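Long-range contacts in glutamine--tRNA ligase (Saccharomyces cerevisiae, PDB 3TL4), which attaches glutamine to its cognate tRNA(Gln) at the expense of ATP, this chain being the appended N-terminal tRNA-binding domain of the enzyme: residues 122-127 with 169-173; 140-144 with 183-187. One frame throughout, in Å; residues are numbered along the deposited sequence.

Contact 1: 122-127 with 169-173; sequences VRNYVM and IIDQE
The guanidinium of R123 has the methyl CG2 of I169 over the centre of one face, 3.9 Å above its plane. Two polar side chains of helix 166-178, Q172 and E173, come to its edge. NE of R123 gives a nearly straight salt-bridge hydrogen bond to OE2 of E173, 2.7 Å long at 171°. The oxygen lies in the guanidinium plane. The carboxylate is turned steeply against that plane, and OE2 is approached on its anti side by a donor tilted well out of the carboxylate plane. CG of R123 stands anti to the backbone N (chi1 -180°), and the bend at chi3 swings NE over to the glutamate. K176 also pairs with E173 OE2, and E119 pairs with R123 NH1, so the charges form a small chain. With an alanine here, E173 OE2 would probably lose its bond from NE, E119 its charged mate, and the CG2 methyl of I169 the flat group over it. Beneath the charges the contact is apolar. CD1 of I169 reaches CG1 of V122 at 3.7 Å. V126 CG1 touches I170 CG1 at 4.1 Å and the CG methylene of E173 at 4.0 Å. Both V126 and I170 also pack on V152 of helix 145-153. The short axes pass 10.0 Å apart at -51°. This is a helix-helix crossing in an all-helical bundle, with an aliphatic core and a salt bridge along its margin.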
loop_
_atom_site.group_PDB
_atom_site.type_symbol
_atom_site.label_atom_id
_atom_site.label_comp_id
_atom_site.label_asym_id
_atom_site.label_seq_id
_atom_site.Cartn_x
_atom_site.Cartn_y
_atom_site.Cartn_z
ATOM N N VAL A 122 -3.709 16.891 -1.699
ATOM C CA VAL A 122 -4.940 16.248 -1.218
ATOM C C VAL A 122 -6.033 17.315 -1.113
ATOM O O VAL A 122 -7.136 17.147 -1.624
ATOM C CB VAL A 122 -4.743 15.522 0.156
ATOM C CG1 VAL A 122 -6.057 14.958 0.668
ATOM C CG2 VAL A 122 -3.701 14.406 0.052
ATOM N N ARG A 123 -5.692 18.433 -0.479
ATOM C CA ARG A 123 -6.615 19.548 -0.273
ATOM C C ARG A 123 -7.170 20.098 -1.595
ATOM O O ARG A 123 -8.355 20.368 -1.712
ATOM C CB ARG A 123 -5.910 20.651 0.531
ATOM C CG ARG A 123 -6.748 21.885 0.833
ATOM C CD ARG A 123 -6.200 22.651 2.064
ATOM N NE ARG A 123 -7.036 22.390 3.231
ATOM C CZ ARG A 123 -6.592 21.915 4.385
ATOM N NH1 ARG A 123 -5.305 21.665 4.553
ATOM N NH2 ARG A 123 -7.444 21.712 5.375
ATOM N N ASN A 124 -6.311 20.270 -2.589
ATOM C CA ASN A 124 -6.778 20.689 -3.904
ATOM C C ASN A 124 -7.821 19.728 -4.455
ATOM O O ASN A 124 -8.877 20.154 -4.907
ATOM C CB ASN A 124 -5.614 20.819 -4.901
ATOM C CG ASN A 124 -4.676 21.974 -4.563
ATOM O OD1 ASN A 124 -5.068 22.932 -3.885
ATOM N ND2 ASN A 124 -3.427 21.891 -5.037
ATOM N N TYR A 125 -7.511 18.432 -4.428
ATOM C CA TYR A 125 -8.424 17.421 -4.969
ATOM C C TYR A 125 -9.750 17.365 -4.226
ATOM O O TYR A 125 -10.801 17.261 -4.850
ATOM C CB TYR A 125 -7.752 16.048 -5.041
ATOM C CG TYR A 125 -6.780 15.978 -6.185
ATOM C CD1 TYR A 125 -7.230 16.054 -7.499
ATOM C CD2 TYR A 125 -5.422 15.867 -5.962
ATOM C CE1 TYR A 125 -6.355 16.018 -8.563
ATOM C CE2 TYR A 125 -4.527 15.825 -7.027
ATOM C CZ TYR A 125 -5.002 15.902 -8.323
ATOM O OH TYR A 125 -4.122 15.859 -9.380
ATOM N N VAL A 126 -9.691 17.469 -2.901
ATOM C CA VAL A 126 -10.882 17.539 -2.062
ATOM C C VAL A 126 -11.730 18.780 -2.395
ATOM O O VAL A 126 -12.957 18.696 -2.525
ATOM C CB VAL A 126 -10.497 17.571 -0.558
ATOM C CG1 VAL A 126 -11.706 17.924 0.305
ATOM C CG2 VAL A 126 -9.861 16.244 -0.129
HETATM N N MSE A 127 -11.072 19.926 -2.543
HETATM C CA MSE A 127 -11.759 21.176 -2.889
HETATM C C MSE A 127 -12.511 21.066 -4.205
HETATM O O MSE A 127 -13.653 21.498 -4.316
HETATM C CB MSE A 127 -10.769 22.334 -2.991
HETATM C CG MSE A 127 -10.153 22.723 -1.676
HETATM SE SE MSE A 127 -9.049 24.326 -1.842
HETATM C CE MSE A 127 -10.461 25.605 -2.283
ATOM N N ILE A 169 -8.593 16.700 6.373
ATOM C CA ILE A 169 -8.658 17.730 5.344
ATOM C C ILE A 169 -10.090 17.920 4.848
ATOM O O ILE A 169 -10.508 19.044 4.558
ATOM C CB ILE A 169 -7.703 17.453 4.188
ATOM C CG1 ILE A 169 -6.251 17.562 4.676
ATOM C CG2 ILE A 169 -7.969 18.424 3.066
ATOM C CD1 ILE A 169 -5.272 16.757 3.831
ATOM N N ILE A 170 -10.844 16.825 4.784
ATOM C CA ILE A 170 -12.263 16.894 4.446
ATOM C C ILE A 170 -13.091 17.641 5.483
ATOM O O ILE A 170 -13.899 18.496 5.130
ATOM C CB ILE A 170 -12.882 15.509 4.253
ATOM C CG1 ILE A 170 -12.324 14.871 2.985
ATOM C CG2 ILE A 170 -14.402 15.628 4.177
ATOM C CD1 ILE A 170 -12.671 13.413 2.825
ATOM N N ASP A 171 -12.905 17.302 6.757
ATOM C CA ASP A 171 -13.581 18.012 7.837
ATOM C C ASP A 171 -13.337 19.525 7.756
ATOM O O ASP A 171 -14.263 20.318 7.900
ATOM C CB ASP A 171 -13.161 17.465 9.206
ATOM C CG ASP A 171 -13.738 16.068 9.489
ATOM O OD1 ASP A 171 -14.700 15.649 8.801
ATOM O OD2 ASP A 171 -13.231 15.388 10.411
ATOM N N GLN A 172 -12.098 19.928 7.498
ATOM C CA GLN A 172 -11.781 21.345 7.386
ATOM C C GLN A 172 -12.466 22.009 6.191
ATOM O O GLN A 172 -13.009 23.091 6.299
ATOM C CB GLN A 172 -10.285 21.536 7.245
ATOM C CG GLN A 172 -9.438 20.919 8.330
ATOM C CD GLN A 172 -7.963 21.142 8.039
ATOM O OE1 GLN A 172 -7.490 22.281 8.026
ATOM N NE2 GLN A 172 -7.240 20.066 7.764
ATOM N N GLU A 173 -12.420 21.363 5.043
ATOM C CA GLU A 173 -12.996 21.949 3.840
ATOM C C GLU A 173 -14.511 22.021 3.897
ATOM O O GLU A 173 -15.105 22.966 3.406
ATOM C CB GLU A 173 -12.540 21.178 2.611
ATOM C CG GLU A 173 -11.027 21.302 2.384
ATOM C CD GLU A 173 -10.600 22.748 2.248
ATOM O OE1 GLU A 173 -11.271 23.486 1.494
ATOM O OE2 GLU A 173 -9.609 23.150 2.893
#

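Contact 2: 140-144 with 183-187; sequences ERYKL and ERDLI
R141 lays its guanidinium flat on that of R184. The centres are 3.5 Å apart and the planes differ by 11°. This is an arginine-arginine stack, offset so that NH2 of R184 sits toward the rim of the R141 group. It joins the turn between helices 134-140 and 145-153 to the C-terminal tail of this all-helical subdomain. R141, with positive phi, is the first residue to leave the conformation of helix 134-140. Two like charges face each other here, but acidic groups lie close by. D185 takes R141 from the side, and D182 forms a salt bridge with R184 NH2. These carboxylates probably offset the repulsion.

The grip of R141 on D185 is side-on and two-pronged. NH2 of R141 bonds to OD1 of D185 at 3.1 Å, in the guanidinium plane and through the syn lone pair. NE of R141 bonds to OD2 of D185 at 2.8 Å, more bent at 148° and tilted from the plane. The carboxylate is nearly coplanar with the guanidinium. The bend of R141 at chi3 (61°) brings NE to the aspartate, and chi4 then turns NH2 to the same side. OD1 of D185 also accepts the backbone N of D182, which is consistent with a fixed carboxylate.

Y142 presents its ring edge to the same carboxylate, with CD1 3.5 Å from OD2 of D185 and the planes almost perpendicular. Its hydroxyl bonds to the carbonyl of G179, and its ring packs on V174, L175 and L178 of helix 166-178. K143 reaches across so that its NZ lies 3.7 Å from the carbonyl O of R184. A water donates to OD2 of D185 at 2.6 Å and accepts a weak bond from the backbone N of K143.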
loop_
_atom_site.group_PDB
_atom_site.type_symbol
_atom_site.label_atom_id
_atom_site.label_comp_id
_atom_site.label_asym_id
_atom_site.label_seq_id
_atom_site.Cartn_x
_atom_site.Cartn_y
_atom_site.Cartn_z
ATOM N N GLU A 140 -27.441 18.098 1.781
ATOM C CA GLU A 140 -27.373 16.970 2.717
ATOM C C GLU A 140 -26.552 17.297 3.972
ATOM O O GLU A 140 -26.748 16.699 5.041
ATOM C CB GLU A 140 -26.806 15.741 1.997
ATOM C CG GLU A 140 -27.608 15.311 0.749
ATOM C CD GLU A 140 -29.021 14.813 1.082
ATOM O OE1 GLU A 140 -29.183 14.099 2.101
ATOM O OE2 GLU A 140 -29.968 15.151 0.334
ATOM N N ARG A 141 -25.641 18.258 3.822
ATOM C CA ARG A 141 -24.806 18.744 4.910
ATOM C C ARG A 141 -23.940 17.658 5.506
ATOM O O ARG A 141 -23.384 16.852 4.775
ATOM C CB ARG A 141 -25.643 19.450 5.982
ATOM C CG ARG A 141 -26.289 20.727 5.450
ATOM C CD ARG A 141 -27.081 21.464 6.522
ATOM N NE ARG A 141 -26.223 21.865 7.630
ATOM C CZ ARG A 141 -25.347 22.871 7.591
ATOM N NH1 ARG A 141 -25.208 23.616 6.488
ATOM N NH2 ARG A 141 -24.618 23.142 8.666
ATOM N N TYR A 142 -23.823 17.639 6.831
ATOM C CA TYR A 142 -22.837 16.781 7.478
ATOM C C TYR A 142 -23.123 15.281 7.388
ATOM O O TYR A 142 -22.200 14.472 7.475
ATOM C CB TYR A 142 -22.583 17.211 8.924
ATOM C CG TYR A 142 -21.771 18.481 9.041
ATOM C CD1 TYR A 142 -22.394 19.717 9.198
ATOM C CD2 TYR A 142 -20.386 18.452 8.982
ATOM C CE1 TYR A 142 -21.665 20.876 9.296
ATOM C CE2 TYR A 142 -19.647 19.610 9.089
ATOM C CZ TYR A 142 -20.297 20.819 9.252
ATOM O OH TYR A 142 -19.576 21.982 9.359
ATOM N N LYS A 143 -24.389 14.918 7.199
ATOM C CA LYS A 143 -24.764 13.529 6.940
ATOM C C LYS A 143 -24.033 12.915 5.741
ATOM O O LYS A 143 -23.933 11.693 5.622
ATOM C CB LYS A 143 -26.274 13.414 6.714
ATOM C CG LYS A 143 -27.118 13.768 7.926
ATOM C CD LYS A 143 -28.599 13.701 7.588
ATOM C CE LYS A 143 -29.473 13.942 8.831
ATOM N NZ LYS A 143 -29.413 15.348 9.352
ATOM N N LEU A 144 -23.528 13.757 4.854
ATOM C CA LEU A 144 -22.890 13.284 3.629
ATOM C C LEU A 144 -21.382 13.099 3.780
ATOM O O LEU A 144 -20.732 12.529 2.909
ATOM C CB LEU A 144 -23.192 14.247 2.466
ATOM C CG LEU A 144 -22.773 13.830 1.057
ATOM C CD1 LEU A 144 -23.193 12.392 0.782
ATOM C CD2 LEU A 144 -23.345 14.775 -0.000
ATOM N N GLU A 183 -28.651 23.120 14.234
ATOM C CA GLU A 183 -29.862 22.339 14.482
ATOM C C GLU A 183 -30.216 21.479 13.270
ATOM O O GLU A 183 -30.848 20.430 13.407
ATOM C CB GLU A 183 -31.045 23.239 14.876
ATOM C CG GLU A 183 -31.625 24.076 13.725
ATOM C CD GLU A 183 -30.724 25.249 13.276
ATOM O OE1 GLU A 183 -29.778 25.626 14.015
ATOM O OE2 GLU A 183 -30.981 25.800 12.179
ATOM N N ARG A 184 -29.795 21.933 12.090
ATOM C CA ARG A 184 -29.998 21.203 10.839
ATOM C C ARG A 184 -29.255 19.882 10.838
ATOM O O ARG A 184 -29.572 18.985 10.054
ATOM C CB ARG A 184 -29.483 22.019 9.658
ATOM C CG ARG A 184 -30.411 23.117 9.178
ATOM C CD ARG A 184 -29.727 23.908 8.065
ATOM N NE ARG A 184 -28.520 24.545 8.570
ATOM C CZ ARG A 184 -27.803 25.434 7.903
ATOM N NH1 ARG A 184 -28.151 25.790 6.671
ATOM N NH2 ARG A 184 -26.724 25.948 8.464
ATOM N N ASP A 185 -28.253 19.771 11.705
ATOM C CA ASP A 185 -27.376 18.609 11.674
ATOM C C ASP A 185 -27.633 17.609 12.795
ATOM O O ASP A 185 -26.866 16.674 12.965
ATOM C CB ASP A 185 -25.913 19.052 11.680
ATOM C CG ASP A 185 -25.625 20.077 10.606
ATOM O OD1 ASP A 185 -25.159 21.181 10.946
ATOM O OD2 ASP A 185 -25.890 19.782 9.422
ATOM N N LEU A 186 -28.719 17.789 13.540
ATOM C CA LEU A 186 -29.052 16.867 14.626
ATOM C C LEU A 186 -29.397 15.426 14.206
ATOM O O LEU A 186 -30.117 15.190 13.228
ATOM C CB LEU A 186 -30.154 17.445 15.514
ATOM C CG LEU A 186 -29.651 18.506 16.494
ATOM C CD1 LEU A 186 -30.624 18.639 17.654
ATOM C CD2 LEU A 186 -28.254 18.144 16.999
ATOM N N ILE A 187 -28.858 14.476 14.967
ATOM C CA ILE A 187 -29.145 13.052 14.807
ATOM C C ILE A 187 -29.399 12.412 16.175
ATOM O O ILE A 187 -30.449 11.820 16.413
ATOM C CB ILE A 187 -27.970 12.321 14.142
ATOM C CG1 ILE A 187 -27.722 12.879 12.743
ATOM C CG2 ILE A 187 -28.232 10.826 14.082
ATOM C CD1 ILE A 187 -26.517 12.295 12.076
HETATM O O HOH W 1 -26.386 17.346 8.668
#

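In the fold
Contact 1 is mostly buried, whereas contact 2 lies at the surface near the C-terminal end of the chain. Both join the region before helix 145-153 to the part of the chain that begins with helix 166-178, and their segments alternate along the sequence. Contact 1 pairs two helices directly. Contact 2 pairs a turn with the tail beyond helix 166-178. Their centres are about 19 Å apart, and their nearest atoms, about 6 Å apart, do not touch. Each has an arginine paired with an acid. In contact 1 that pair edges an aliphatic interface; in contact 2 charged groups and a water carry most of the contact.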